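Acetyl-CoA acetyltransferase (Mycobacterium smegmatis, PDB 4EGV) is a monomeric thiolase-like protein with the thiolase fold that probably acts as an acyltransferase. Local coordinates at residues M40-L45 and F140-T145; L197-R202 and D257-L262; V269-A274 and S384-A389; G298-K303 and D430-L435; V320-E325 and Y415-Y420. All blocks are in the same frame, centred on the assembly; numbering follows the deposited sequence.

Overall arrangement
Four of the five contacts hang on the β-strands of the thiolase fold; interaction 2 stands apart, its centre about 25 to 31 Å from the others. Interactions 1 and 3, centres about 11 Å apart, share the neighbouring strands 136-143 and 271-279, clad on opposite faces by helices 42-56 and 383-397. Interactions 4 and 5, centres about 8 Å apart, share neighbouring strands 294-303 and 414-421, and their helices adjoin around E325. Interaction 3 touches interaction 5 through I388 and Y420, linking the two groups. Along the chain, interactions 1 and 2 close before the rest open, interactions 3 and 4 interleave, and interaction 5 falls wholly within the span of interaction 4. Interaction 2 borders strand 453-463 of the additional C-terminal domain.

Interaction 1 of 5, residues M40-L45 and F140-T145; sequences MSSVEL and FGSENT
The backbone carbonyl of selenomethionine M40 faces the side-chain amide of N144, which swings up from just beyond the end of strand 136-143 to lie beside the start of helix 42-56. One residue on, S41 sets up the helix start as its N-cap: its OG accepts from the backbone N of E44 at 3.1 Å, and E44 OE1 in turn accepts from S41 N at 3.0 Å, with its anti lone pair. This reciprocal capping box ties down the first turn before the helix reaches the strand. S42 then hydrogen-bonds across the contact. Its carbonyl O takes a bond from S142 OG at 2.7 Å, the hydroxyl coming in 41° above the carbonyl plane. S142 can do this because its OG stands between its own backbone N and carbonyl carbon (chi1 54°), pointing out of the sheet toward the helix. The setting is an outer helix of the thiolase fold lying on the mixed sheet, where strand 136-143 pairs with strand 271-279 through G141-A273 and E143-Q271. Further along, L45 lays its CB against S142 CB at 3.9 Å, while its CD1 methyl rests on the backbone carbonyl of E143. The E143 side chain leaves through the other face of the sheet, where OE2 accepts from L379 N. L45 also packs on F28 of strand 20-29 and on N270.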
# COMPACT_ATOMS: atom_id res chain seq x y z
N MSE A 40 -22.64 11.08 -4.99
CA MSE A 40 -22.34 10.34 -6.21
C MSE A 40 -22.05 8.84 -6.06
O MSE A 40 -21.53 8.40 -5.09
CB MSE A 40 -21.17 10.97 -6.90
CG MSE A 40 -21.46 12.13 -7.82
SE MSE A 40 -19.83 12.75 -8.55
CE MSE A 40 -20.34 14.46 -8.96
N SER A 41 -22.41 8.08 -7.05
CA SER A 41 -22.20 6.67 -7.01
C SER A 41 -20.76 6.41 -7.30
O SER A 41 -20.06 7.27 -7.73
CB SER A 41 -23.11 5.96 -8.00
OG SER A 41 -22.58 5.99 -9.27
N SER A 42 -20.30 5.21 -7.03
CA SER A 42 -18.90 4.94 -7.29
C SER A 42 -18.57 4.97 -8.81
O SER A 42 -17.49 5.42 -9.19
CB SER A 42 -18.39 3.70 -6.51
OG SER A 42 -18.49 2.48 -7.23
N VAL A 43 -19.53 4.56 -9.67
CA VAL A 43 -19.42 4.70 -11.13
C VAL A 43 -19.25 6.16 -11.46
O VAL A 43 -18.32 6.53 -12.15
CB VAL A 43 -20.62 4.05 -11.88
CG1 VAL A 43 -20.81 4.61 -13.28
CG2 VAL A 43 -20.44 2.54 -11.95
N GLU A 44 -20.11 7.01 -10.91
CA GLU A 44 -20.08 8.45 -11.22
C GLU A 44 -18.71 9.10 -10.89
O GLU A 44 -18.21 9.95 -11.64
CB GLU A 44 -21.29 9.21 -10.57
CG GLU A 44 -22.72 8.96 -11.22
CD GLU A 44 -23.95 9.58 -10.42
OE1 GLU A 44 -24.15 9.32 -9.21
OE2 GLU A 44 -24.74 10.34 -11.03
N LEU A 45 -18.13 8.68 -9.78
CA LEU A 45 -16.84 9.20 -9.31
C LEU A 45 -15.62 8.80 -10.18
O LEU A 45 -14.70 9.58 -10.42
CB LEU A 45 -16.58 8.75 -7.89
CG LEU A 45 -17.42 9.34 -6.75
CD1 LEU A 45 -17.31 8.53 -5.46
CD2 LEU A 45 -17.16 10.81 -6.49
N PHE A 140 -8.91 2.89 -13.72
CA PHE A 140 -9.64 3.79 -12.84
C PHE A 140 -10.06 3.07 -11.58
O PHE A 140 -10.02 1.84 -11.50
CB PHE A 140 -10.85 4.45 -13.54
CG PHE A 140 -11.69 3.49 -14.32
CD1 PHE A 140 -12.54 2.60 -13.66
CD2 PHE A 140 -11.60 3.43 -15.70
CE1 PHE A 140 -13.30 1.68 -14.37
CE2 PHE A 140 -12.38 2.48 -16.44
CZ PHE A 140 -13.23 1.62 -15.75
N GLY A 141 -10.44 3.83 -10.56
CA GLY A 141 -10.93 3.26 -9.33
C GLY A 141 -11.63 4.34 -8.56
O GLY A 141 -11.49 5.47 -8.91
N SER A 142 -12.37 4.01 -7.50
CA SER A 142 -13.14 4.99 -6.72
C SER A 142 -13.66 4.43 -5.42
O SER A 142 -13.65 3.22 -5.21
CB SER A 142 -14.33 5.58 -7.52
OG SER A 142 -15.18 4.57 -8.03
N GLU A 143 -14.09 5.30 -4.52
CA GLU A 143 -14.75 4.88 -3.31
C GLU A 143 -15.77 5.87 -2.85
O GLU A 143 -15.68 7.05 -3.15
CB GLU A 143 -13.79 4.55 -2.20
CG GLU A 143 -12.47 5.27 -2.21
CD GLU A 143 -11.47 4.67 -1.20
OE1 GLU A 143 -10.38 4.12 -1.62
OE2 GLU A 143 -11.81 4.75 0.02
N ASN A 144 -16.73 5.34 -2.10
CA ASN A 144 -17.95 5.98 -1.59
C ASN A 144 -17.94 6.22 -0.06
O ASN A 144 -17.18 5.58 0.68
CB ASN A 144 -19.08 5.00 -1.88
CG ASN A 144 -20.03 5.51 -2.85
OD1 ASN A 144 -20.19 6.72 -2.99
ND2 ASN A 144 -20.72 4.62 -3.53
N THR A 145 -18.80 7.13 0.43
CA THR A 145 -19.12 7.14 1.89
C THR A 145 -19.97 5.90 2.25
O THR A 145 -19.91 5.42 3.37
CB THR A 145 -19.83 8.45 2.42
OG1 THR A 145 -20.94 8.75 1.58
CG2 THR A 145 -18.87 9.66 2.46

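Interaction 2 of 5, residues L197-R202 and D257-L262; sequences LLENAR and DPYPRL
E199 and Y259 meet through a hydrogen bond of 2.7 Å from Y259 OH to E199 OE2. The carboxylate oxygen lies in the plane of the ring, at its edge, and receives the hydroxyl on its anti lone pair; the carboxylate itself is turned nearly perpendicular to the ring, 87° between planes. E199 gets there with a kink: CG leaves opposite the backbone N (chi1 -155°), then the chain bends at chi2, so the carboxylate crosses the end of the tyrosine at about a right angle. Beside this bond, P258 CG meets both E199 CG at 4.0 Å and N200 OD1 at 3.9 Å, filling the step between two successive helix residues. P258 CD lies 3.8 Å above the plane of the Y259 ring, over its centre. The amide of N200 comes near D257 as well, ND2 to OD2 being 3.6 Å, but both polar groups are engaged further out. N200 ND2 donates to Y460 O, D257 OD1 bonds the hydroxyl of Y464, and E199 OE1 bonds Y213 OH. D257 and P258, joined by a cis peptide bond, connect the two short antiparallel strands 254-256 and 259-260. Buried throughout, the contact thus packs this cis-proline turn against helix 191-206, with strand 453-463 of the C-terminal part alongside N200 and D257, and helix 348-357 flanking E199.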
# COMPACT_ATOMS: atom_id res chain seq x y z
N LEU A 197 0.52 -6.37 15.05
CA LEU A 197 1.45 -7.47 15.31
C LEU A 197 2.81 -7.26 14.62
O LEU A 197 3.87 -7.57 15.15
CB LEU A 197 0.84 -8.80 14.89
CG LEU A 197 -0.26 -9.37 15.79
CD1 LEU A 197 -1.22 -10.28 15.09
CD2 LEU A 197 0.29 -9.98 17.03
N LEU A 198 2.77 -6.75 13.39
CA LEU A 198 3.96 -6.51 12.59
C LEU A 198 4.76 -5.39 13.13
O LEU A 198 5.94 -5.43 13.15
CB LEU A 198 3.57 -6.16 11.15
CG LEU A 198 3.46 -7.20 10.05
CD1 LEU A 198 2.74 -8.39 10.47
CD2 LEU A 198 2.87 -6.65 8.84
N GLU A 199 4.07 -4.36 13.53
CA GLU A 199 4.64 -3.22 14.17
C GLU A 199 5.25 -3.51 15.52
O GLU A 199 6.23 -2.94 15.81
CB GLU A 199 3.57 -2.17 14.26
CG GLU A 199 4.07 -0.80 14.32
CD GLU A 199 4.19 -0.11 13.01
OE1 GLU A 199 5.28 0.34 12.71
OE2 GLU A 199 3.22 0.03 12.30
N ASN A 200 4.70 -4.42 16.31
CA ASN A 200 5.29 -4.79 17.58
C ASN A 200 6.42 -5.78 17.40
O ASN A 200 7.32 -5.84 18.18
CB ASN A 200 4.23 -5.31 18.52
CG ASN A 200 3.49 -4.24 19.18
OD1 ASN A 200 3.99 -3.21 19.43
ND2 ASN A 200 2.27 -4.48 19.46
N ALA A 201 6.38 -6.51 16.32
CA ALA A 201 7.50 -7.37 15.92
C ALA A 201 8.77 -6.59 15.47
O ALA A 201 9.89 -7.05 15.69
CB ALA A 201 7.07 -8.38 14.89
N ARG A 202 8.57 -5.43 14.86
CA ARG A 202 9.66 -4.57 14.43
C ARG A 202 10.24 -3.85 15.63
O ARG A 202 11.44 -3.57 15.71
CB ARG A 202 9.16 -3.56 13.39
CG ARG A 202 10.22 -2.67 12.82
CD ARG A 202 9.68 -1.66 11.87
NE ARG A 202 10.71 -0.70 11.52
CZ ARG A 202 10.94 0.44 12.16
NH1 ARG A 202 10.17 0.78 13.18
NH2 ARG A 202 11.94 1.25 11.78
N ASP A 257 -3.25 -1.85 19.72
CA ASP A 257 -1.86 -1.66 20.06
C ASP A 257 -0.98 -1.88 18.85
O ASP A 257 -1.04 -2.93 18.23
CB ASP A 257 -1.41 -2.57 21.21
CG ASP A 257 -0.32 -1.92 22.09
OD1 ASP A 257 -0.68 -1.18 23.03
OD2 ASP A 257 0.89 -2.17 21.85
N PRO A 258 -0.10 -0.92 18.54
CA PRO A 258 0.34 0.19 19.36
C PRO A 258 -0.19 1.55 18.97
O PRO A 258 0.38 2.56 19.40
CB PRO A 258 1.85 0.18 19.14
CG PRO A 258 2.00 -0.28 17.76
CD PRO A 258 0.76 -1.08 17.37
N TYR A 259 -1.26 1.59 18.16
CA TYR A 259 -1.74 2.84 17.54
C TYR A 259 -2.82 3.61 18.28
O TYR A 259 -3.87 3.06 18.65
CB TYR A 259 -2.28 2.61 16.15
CG TYR A 259 -1.47 1.71 15.28
CD1 TYR A 259 -0.26 2.14 14.73
CD2 TYR A 259 -1.95 0.42 14.96
CE1 TYR A 259 0.49 1.31 13.91
CE2 TYR A 259 -1.21 -0.41 14.16
CZ TYR A 259 0.00 0.04 13.63
OH TYR A 259 0.70 -0.79 12.81
N PRO A 260 -2.57 4.91 18.49
CA PRO A 260 -3.60 5.85 18.93
C PRO A 260 -4.49 6.22 17.77
O PRO A 260 -4.07 6.18 16.63
CB PRO A 260 -2.82 7.07 19.40
CG PRO A 260 -1.37 6.80 19.12
CD PRO A 260 -1.23 5.53 18.39
N ARG A 261 -5.73 6.57 18.08
CA ARG A 261 -6.73 6.92 17.08
C ARG A 261 -6.28 7.87 15.96
O ARG A 261 -6.64 7.62 14.85
CB ARG A 261 -7.98 7.49 17.73
CG ARG A 261 -9.22 7.24 16.92
CD ARG A 261 -10.40 8.04 17.44
NE ARG A 261 -10.91 8.94 16.42
CZ ARG A 261 -10.63 10.24 16.27
NH1 ARG A 261 -9.82 10.90 17.10
NH2 ARG A 261 -11.19 10.90 15.26
N LEU A 262 -5.55 8.95 16.23
CA LEU A 262 -5.25 9.94 15.17
C LEU A 262 -4.32 9.41 14.10
O LEU A 262 -4.20 9.99 13.03
CB LEU A 262 -4.70 11.24 15.73
CG LEU A 262 -5.69 12.09 16.50
CD1 LEU A 262 -5.04 13.38 16.88
CD2 LEU A 262 -6.94 12.36 15.69

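Interaction 3 of 5, residues V269-A274 and S384-A389; sequences VNQGAA and SMHGIA
A273 and H386 form a CH-pi contact: the alanine CB lies over one face of the imidazole, 3.6 Å from the ring centroid and 15° off the normal, displaced a little toward the rim. The purely apolar part is made by selenomethionine M385, whose CG, anti to its own backbone N, meets the same A273 CB at 3.6 Å; the lone methyl of A273 is therefore held between two consecutive helix side chains. The position of the selenium end of M385 is doubtful. No hydrogen bond crosses the contact. Q271 extends from the same side of the strand, and its OE1 comes to 3.7 Å from H386 NE2, the amide and ring planes turned 49° apart. The carbonyl O of G272 lies near H386 CE1, oblique to the ring. H386 ND1 finds its hydrogen-bond partner in Q27, on the adjacent strand. The axes of segments 384-389 and 271-274 pass 7.8 Å apart, inclined by 53°. Helix 383-397 spreads over the neighbouring strands 20-29 and 136-143 of the thiolase-fold sheet too, and runs beside helix 117-130.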
# COMPACT_ATOMS: atom_id res chain seq x y z
N VAL A 269 -14.60 8.91 2.51
CA VAL A 269 -14.52 9.93 1.41
C VAL A 269 -15.26 9.56 0.11
O VAL A 269 -15.57 8.40 -0.12
CB VAL A 269 -13.04 10.09 0.91
CG1 VAL A 269 -12.14 10.78 1.96
CG2 VAL A 269 -12.47 8.76 0.49
N ASN A 270 -15.41 10.53 -0.76
CA ASN A 270 -15.79 10.34 -2.13
C ASN A 270 -14.62 10.77 -3.00
O ASN A 270 -14.33 11.91 -3.09
CB ASN A 270 -17.04 11.16 -2.44
CG ASN A 270 -18.32 10.58 -1.83
OD1 ASN A 270 -19.21 10.19 -2.54
ND2 ASN A 270 -18.43 10.61 -0.55
N GLN A 271 -13.98 9.82 -3.68
CA GLN A 271 -12.86 10.16 -4.56
C GLN A 271 -12.63 9.14 -5.69
O GLN A 271 -12.76 7.94 -5.49
CB GLN A 271 -11.57 10.33 -3.75
CG GLN A 271 -11.42 9.33 -2.61
CD GLN A 271 -10.06 9.41 -1.95
OE1 GLN A 271 -9.28 8.45 -1.99
NE2 GLN A 271 -9.76 10.54 -1.33
N GLY A 272 -12.27 9.65 -6.87
CA GLY A 272 -11.93 8.81 -7.99
C GLY A 272 -10.59 9.18 -8.56
O GLY A 272 -10.15 10.30 -8.42
N ALA A 273 -9.93 8.21 -9.16
CA ALA A 273 -8.69 8.43 -9.88
C ALA A 273 -8.67 7.60 -11.18
O ALA A 273 -9.22 6.52 -11.20
CB ALA A 273 -7.51 8.14 -8.97
N ALA A 274 -8.06 8.10 -12.25
CA ALA A 274 -7.92 7.39 -13.51
C ALA A 274 -6.56 7.62 -14.15
O ALA A 274 -5.99 8.69 -14.01
CB ALA A 274 -9.01 7.78 -14.44
N SER A 384 -3.09 4.23 -4.13
CA SER A 384 -1.91 4.40 -4.99
C SER A 384 -2.20 4.96 -6.38
O SER A 384 -1.29 5.30 -7.10
CB SER A 384 -1.08 3.11 -5.11
OG SER A 384 -0.11 3.00 -4.08
N MSE A 385 -3.43 5.07 -6.78
CA MSE A 385 -3.66 5.64 -8.08
C MSE A 385 -3.60 7.15 -8.04
O MSE A 385 -3.30 7.79 -9.05
CB MSE A 385 -5.00 5.23 -8.58
CG MSE A 385 -5.16 5.59 -10.00
SE MSE A 385 -6.27 4.31 -10.70
CE MSE A 385 -7.87 4.58 -9.69
N HIS A 386 -3.93 7.70 -6.89
CA HIS A 386 -3.68 9.08 -6.57
C HIS A 386 -2.16 9.41 -6.50
O HIS A 386 -1.73 10.45 -6.96
CB HIS A 386 -4.42 9.42 -5.27
CG HIS A 386 -5.91 9.36 -5.40
ND1 HIS A 386 -6.63 10.37 -5.98
CD2 HIS A 386 -6.79 8.38 -5.08
CE1 HIS A 386 -7.91 10.04 -5.99
NE2 HIS A 386 -8.03 8.85 -5.44
N GLY A 387 -1.40 8.50 -5.90
CA GLY A 387 0.05 8.50 -5.91
C GLY A 387 0.66 8.58 -7.29
O GLY A 387 1.47 9.45 -7.56
N ILE A 388 0.24 7.67 -8.16
CA ILE A 388 0.63 7.67 -9.55
C ILE A 388 0.27 8.97 -10.27
O ILE A 388 1.08 9.52 -11.02
CB ILE A 388 0.08 6.44 -10.31
CG1 ILE A 388 0.59 5.17 -9.65
CG2 ILE A 388 0.46 6.47 -11.77
CD1 ILE A 388 -0.01 3.85 -10.15
N ALA A 389 -0.93 9.46 -10.04
CA ALA A 389 -1.33 10.71 -10.65
C ALA A 389 -0.42 11.86 -10.19
O ALA A 389 0.06 12.60 -11.01
CB ALA A 389 -2.80 11.01 -10.44

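Interaction 4 of 5, residues G298-K303 and D430-L435; sequences GHADMK and DNSAQL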
# COMPACT_ATOMS: atom_id res chain seq x y z
N GLY A 298 10.83 1.99 -14.27
CA GLY A 298 11.04 0.80 -13.48
C GLY A 298 9.79 0.23 -12.89
O GLY A 298 8.81 0.91 -12.69
N HIS A 299 9.85 -1.05 -12.59
CA HIS A 299 8.70 -1.73 -12.04
C HIS A 299 9.13 -3.04 -11.43
O HIS A 299 10.11 -3.58 -11.85
CB HIS A 299 7.66 -1.96 -13.12
CG HIS A 299 8.25 -2.21 -14.48
ND1 HIS A 299 8.51 -3.48 -14.96
CD2 HIS A 299 8.63 -1.36 -15.46
CE1 HIS A 299 9.02 -3.39 -16.17
NE2 HIS A 299 9.11 -2.11 -16.49
N ALA A 300 8.40 -3.49 -10.41
CA ALA A 300 8.48 -4.86 -9.89
C ALA A 300 7.22 -5.17 -9.08
O ALA A 300 6.58 -4.28 -8.57
CB ALA A 300 9.73 -5.07 -9.08
N ASP A 301 6.85 -6.45 -9.03
CA ASP A 301 5.75 -6.93 -8.22
C ASP A 301 6.21 -8.11 -7.33
O ASP A 301 6.62 -9.15 -7.83
CB ASP A 301 4.52 -7.33 -9.07
CG ASP A 301 4.12 -6.28 -10.14
OD1 ASP A 301 3.76 -5.12 -9.79
OD2 ASP A 301 4.13 -6.61 -11.34
N MSE A 302 6.13 -7.94 -6.02
CA MSE A 302 6.52 -9.00 -5.11
C MSE A 302 5.40 -9.44 -4.18
O MSE A 302 4.42 -8.75 -4.03
CB MSE A 302 7.75 -8.59 -4.32
CG MSE A 302 9.03 -8.49 -5.18
SE MSE A 302 9.65 -10.17 -5.99
CE MSE A 302 9.89 -11.27 -4.38
N LYS A 303 5.57 -10.60 -3.57
CA LYS A 303 4.56 -11.19 -2.69
C LYS A 303 5.20 -11.94 -1.53
O LYS A 303 6.14 -12.67 -1.73
CB LYS A 303 3.67 -12.13 -3.49
CG LYS A 303 2.69 -12.94 -2.65
CD LYS A 303 1.98 -14.01 -3.48
CE LYS A 303 1.20 -13.30 -4.61
NZ LYS A 303 1.05 -14.06 -5.88
N ASP A 430 11.00 -6.81 -16.40
CA ASP A 430 11.51 -7.07 -15.06
C ASP A 430 11.63 -8.58 -14.69
O ASP A 430 11.01 -9.46 -15.27
CB ASP A 430 10.78 -6.23 -13.97
CG ASP A 430 9.35 -6.74 -13.64
OD1 ASP A 430 9.21 -7.89 -13.21
OD2 ASP A 430 8.38 -5.96 -13.79
N ASN A 431 12.45 -8.81 -13.67
CA ASN A 431 12.83 -10.11 -13.18
C ASN A 431 12.03 -10.61 -11.96
O ASN A 431 12.54 -11.38 -11.17
CB ASN A 431 14.31 -10.07 -12.85
CG ASN A 431 14.96 -11.40 -13.05
OD1 ASN A 431 14.72 -12.07 -14.05
ND2 ASN A 431 15.79 -11.79 -12.10
N SER A 432 10.78 -10.19 -11.84
CA SER A 432 9.98 -10.50 -10.68
C SER A 432 9.73 -11.98 -10.51
O SER A 432 9.78 -12.49 -9.42
CB SER A 432 8.64 -9.77 -10.74
OG SER A 432 8.85 -8.41 -10.49
N ALA A 433 9.43 -12.65 -11.62
CA ALA A 433 9.09 -14.07 -11.59
C ALA A 433 10.19 -14.95 -10.97
O ALA A 433 9.93 -15.78 -10.11
CB ALA A 433 8.73 -14.53 -13.00
N GLN A 434 11.43 -14.72 -11.40
CA GLN A 434 12.60 -15.41 -10.88
C GLN A 434 12.98 -14.95 -9.45
O GLN A 434 13.40 -15.75 -8.63
CB GLN A 434 13.78 -15.30 -11.89
CG GLN A 434 15.16 -15.90 -11.48
CD GLN A 434 15.16 -17.44 -11.25
OE1 GLN A 434 14.47 -18.19 -11.93
NE2 GLN A 434 15.96 -17.90 -10.28
N LEU A 435 12.82 -13.66 -9.14
CA LEU A 435 12.96 -13.15 -7.76
C LEU A 435 11.90 -13.66 -6.77
O LEU A 435 12.20 -13.82 -5.59
CB LEU A 435 12.98 -11.63 -7.74
CG LEU A 435 14.28 -11.01 -8.22
CD1 LEU A 435 14.24 -9.52 -8.50
CD2 LEU A 435 15.55 -11.44 -7.51
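H299 and D430 mark the tightly bonded end of this contact, which joins strand 294-303 of the thiolase-fold sheet to the start of helix 432-440, the helix that follows strand 414-421. H299 ND1 donates to D430 OD2 at 2.7 Å along a nearly straight line, 166° at the hydrogen; the oxygen lies within 5° of the ring plane and uses its anti lone pair. Ring and carboxylate planes are inclined to each other by 61°. The other carboxylate oxygen turns back on its own segment: D430 OD1 accepts from S432 N at 3.1 Å, closing an Asx turn, and from S432 OG at 2.8 Å, the hydroxyl arriving from above the carboxylate plane. S432 OG in turn accepts from D301 N at 3.2 Å, again almost straight. The strand's D301 N-H, on the side away from strand 414-421, is thus taken up by the first turn of helix 432-440. The H299 ring is also stacked on W427.

Toward the other end the contact is looser and without hydrogen bonds. Selenomethionine M302, bent at chi2 and chi3, lays its selenium 4.0 Å from L435 CB, and its CE methyl reaches the L435 carbonyl O at 3.6 Å. A433 and Q434, on the far side of this helix, face solvent.

D301 OD1 is hydrogen-bonded to S416 OG. Its OD2 lies 4.9 Å from D430 OD2, like charges if both are ionised. With three donors directed at its two oxygens, D430 is probably a carboxylate anion, and the histidine bond would be strengthened by that charge.

Interaction 5 of 5, residues V320-E325 and Y415-Y420; sequences VTAVNE and YSVGIY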
# COMPACT_ATOMS: atom_id res chain seq x y z
N VAL A 320 11.21 -4.79 -0.18
CA VAL A 320 12.47 -4.15 -0.41
C VAL A 320 13.05 -4.64 -1.72
O VAL A 320 13.56 -3.85 -2.51
CB VAL A 320 13.43 -4.49 0.75
CG1 VAL A 320 14.81 -3.85 0.55
CG2 VAL A 320 12.81 -4.12 2.09
N THR A 321 12.96 -5.94 -1.96
CA THR A 321 13.38 -6.55 -3.18
C THR A 321 12.68 -5.93 -4.39
O THR A 321 13.32 -5.67 -5.41
CB THR A 321 13.15 -8.06 -3.16
OG1 THR A 321 13.78 -8.60 -2.00
CG2 THR A 321 13.76 -8.76 -4.40
N ALA A 322 11.38 -5.67 -4.26
CA ALA A 322 10.60 -5.03 -5.31
C ALA A 322 11.13 -3.66 -5.58
O ALA A 322 11.31 -3.31 -6.73
CB ALA A 322 9.11 -4.97 -4.97
N VAL A 323 11.39 -2.89 -4.53
CA VAL A 323 11.98 -1.57 -4.67
C VAL A 323 13.32 -1.61 -5.38
O VAL A 323 13.56 -0.85 -6.29
CB VAL A 323 12.11 -0.86 -3.32
CG1 VAL A 323 13.05 0.32 -3.40
CG2 VAL A 323 10.74 -0.40 -2.82
N ASN A 324 14.19 -2.52 -4.97
CA ASN A 324 15.52 -2.62 -5.55
C ASN A 324 15.54 -3.09 -6.99
O ASN A 324 16.34 -2.59 -7.78
CB ASN A 324 16.44 -3.49 -4.70
CG ASN A 324 17.01 -2.74 -3.51
OD1 ASN A 324 17.20 -1.52 -3.58
ND2 ASN A 324 17.30 -3.46 -2.43
N GLU A 325 14.68 -4.04 -7.33
CA GLU A 325 14.52 -4.50 -8.71
C GLU A 325 13.94 -3.41 -9.64
O GLU A 325 14.36 -3.28 -10.79
CB GLU A 325 13.68 -5.78 -8.74
CG GLU A 325 13.18 -6.25 -10.11
CD GLU A 325 14.29 -6.73 -11.04
OE1 GLU A 325 15.42 -6.92 -10.59
OE2 GLU A 325 14.02 -6.91 -12.24
N TYR A 415 3.57 -6.04 -2.71
CA TYR A 415 4.18 -4.77 -3.01
C TYR A 415 4.53 -4.60 -4.49
O TYR A 415 5.10 -5.46 -5.13
CB TYR A 415 5.38 -4.57 -2.13
CG TYR A 415 5.57 -3.16 -1.75
CD1 TYR A 415 4.88 -2.63 -0.66
CD2 TYR A 415 6.48 -2.35 -2.45
CE1 TYR A 415 5.07 -1.30 -0.25
CE2 TYR A 415 6.69 -1.02 -2.05
CZ TYR A 415 5.98 -0.49 -0.94
OH TYR A 415 6.17 0.81 -0.55
N SER A 416 4.14 -3.45 -5.04
CA SER A 416 4.29 -3.13 -6.44
C SER A 416 4.86 -1.77 -6.53
O SER A 416 4.42 -0.84 -5.89
CB SER A 416 2.95 -3.17 -7.17
OG SER A 416 2.57 -4.49 -7.44
N VAL A 417 5.88 -1.66 -7.35
CA VAL A 417 6.63 -0.43 -7.46
C VAL A 417 6.62 0.02 -8.90
O VAL A 417 6.71 -0.76 -9.79
CB VAL A 417 8.10 -0.57 -6.88
CG1 VAL A 417 8.80 0.76 -6.91
CG2 VAL A 417 8.09 -1.14 -5.49
N GLY A 418 6.45 1.31 -9.09
CA GLY A 418 6.66 1.95 -10.36
C GLY A 418 7.56 3.17 -10.22
O GLY A 418 7.50 3.91 -9.25
N ILE A 419 8.44 3.36 -11.20
CA ILE A 419 9.28 4.53 -11.26
C ILE A 419 8.95 5.20 -12.56
O ILE A 419 8.94 4.58 -13.58
CB ILE A 419 10.79 4.18 -11.17
CG1 ILE A 419 11.07 3.42 -9.86
CG2 ILE A 419 11.61 5.45 -11.29
CD1 ILE A 419 12.50 3.09 -9.58
N TYR A 420 8.68 6.50 -12.47
CA TYR A 420 8.23 7.34 -13.58
C TYR A 420 9.21 8.49 -13.90
O TYR A 420 9.88 9.00 -13.00
CB TYR A 420 6.86 7.91 -13.21
CG TYR A 420 5.84 6.85 -12.92
CD1 TYR A 420 5.10 6.31 -13.94
CD2 TYR A 420 5.63 6.38 -11.64
CE1 TYR A 420 4.18 5.31 -13.70
CE2 TYR A 420 4.73 5.40 -11.41
CZ TYR A 420 4.00 4.86 -12.44
OH TYR A 420 3.06 3.89 -12.24
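V417 is the bump here, and the helix offers the hollow: V417 CG2 fits between A322 and V323, 4.0 Å from A322 CB and 3.8 Å from V323 CG2. That methyl stands opposite V417's own carbonyl carbon, with CG1 anti to the backbone N (chi1 -175°). On the strand the hollow lies between Y415 and V417, which project from the same face. V323 CG2 drops into it, meeting V417 on one side and, at 4.2 Å, Y415 CE2 on the other, where it approaches the ring obliquely. A322 needs little room: its CB rests 4.0 Å from the Y415 carbonyl O and touches the ring only at the edge, 4.5 Å from CD2. The axes of segments 320-325 and 415-420 approach to 7.8 Å at a slant of just 20°, consistent with the small alanine at this point. This is an outer helix lying almost along a sheet strand of the thiolase fold, and A326 and L327 continue the same ridge onto V417 and I419. Side chain meets side chain through carbon alone, and no hydrogen bond crosses, so the fit rests on complementary shape and the burial of apolar surface.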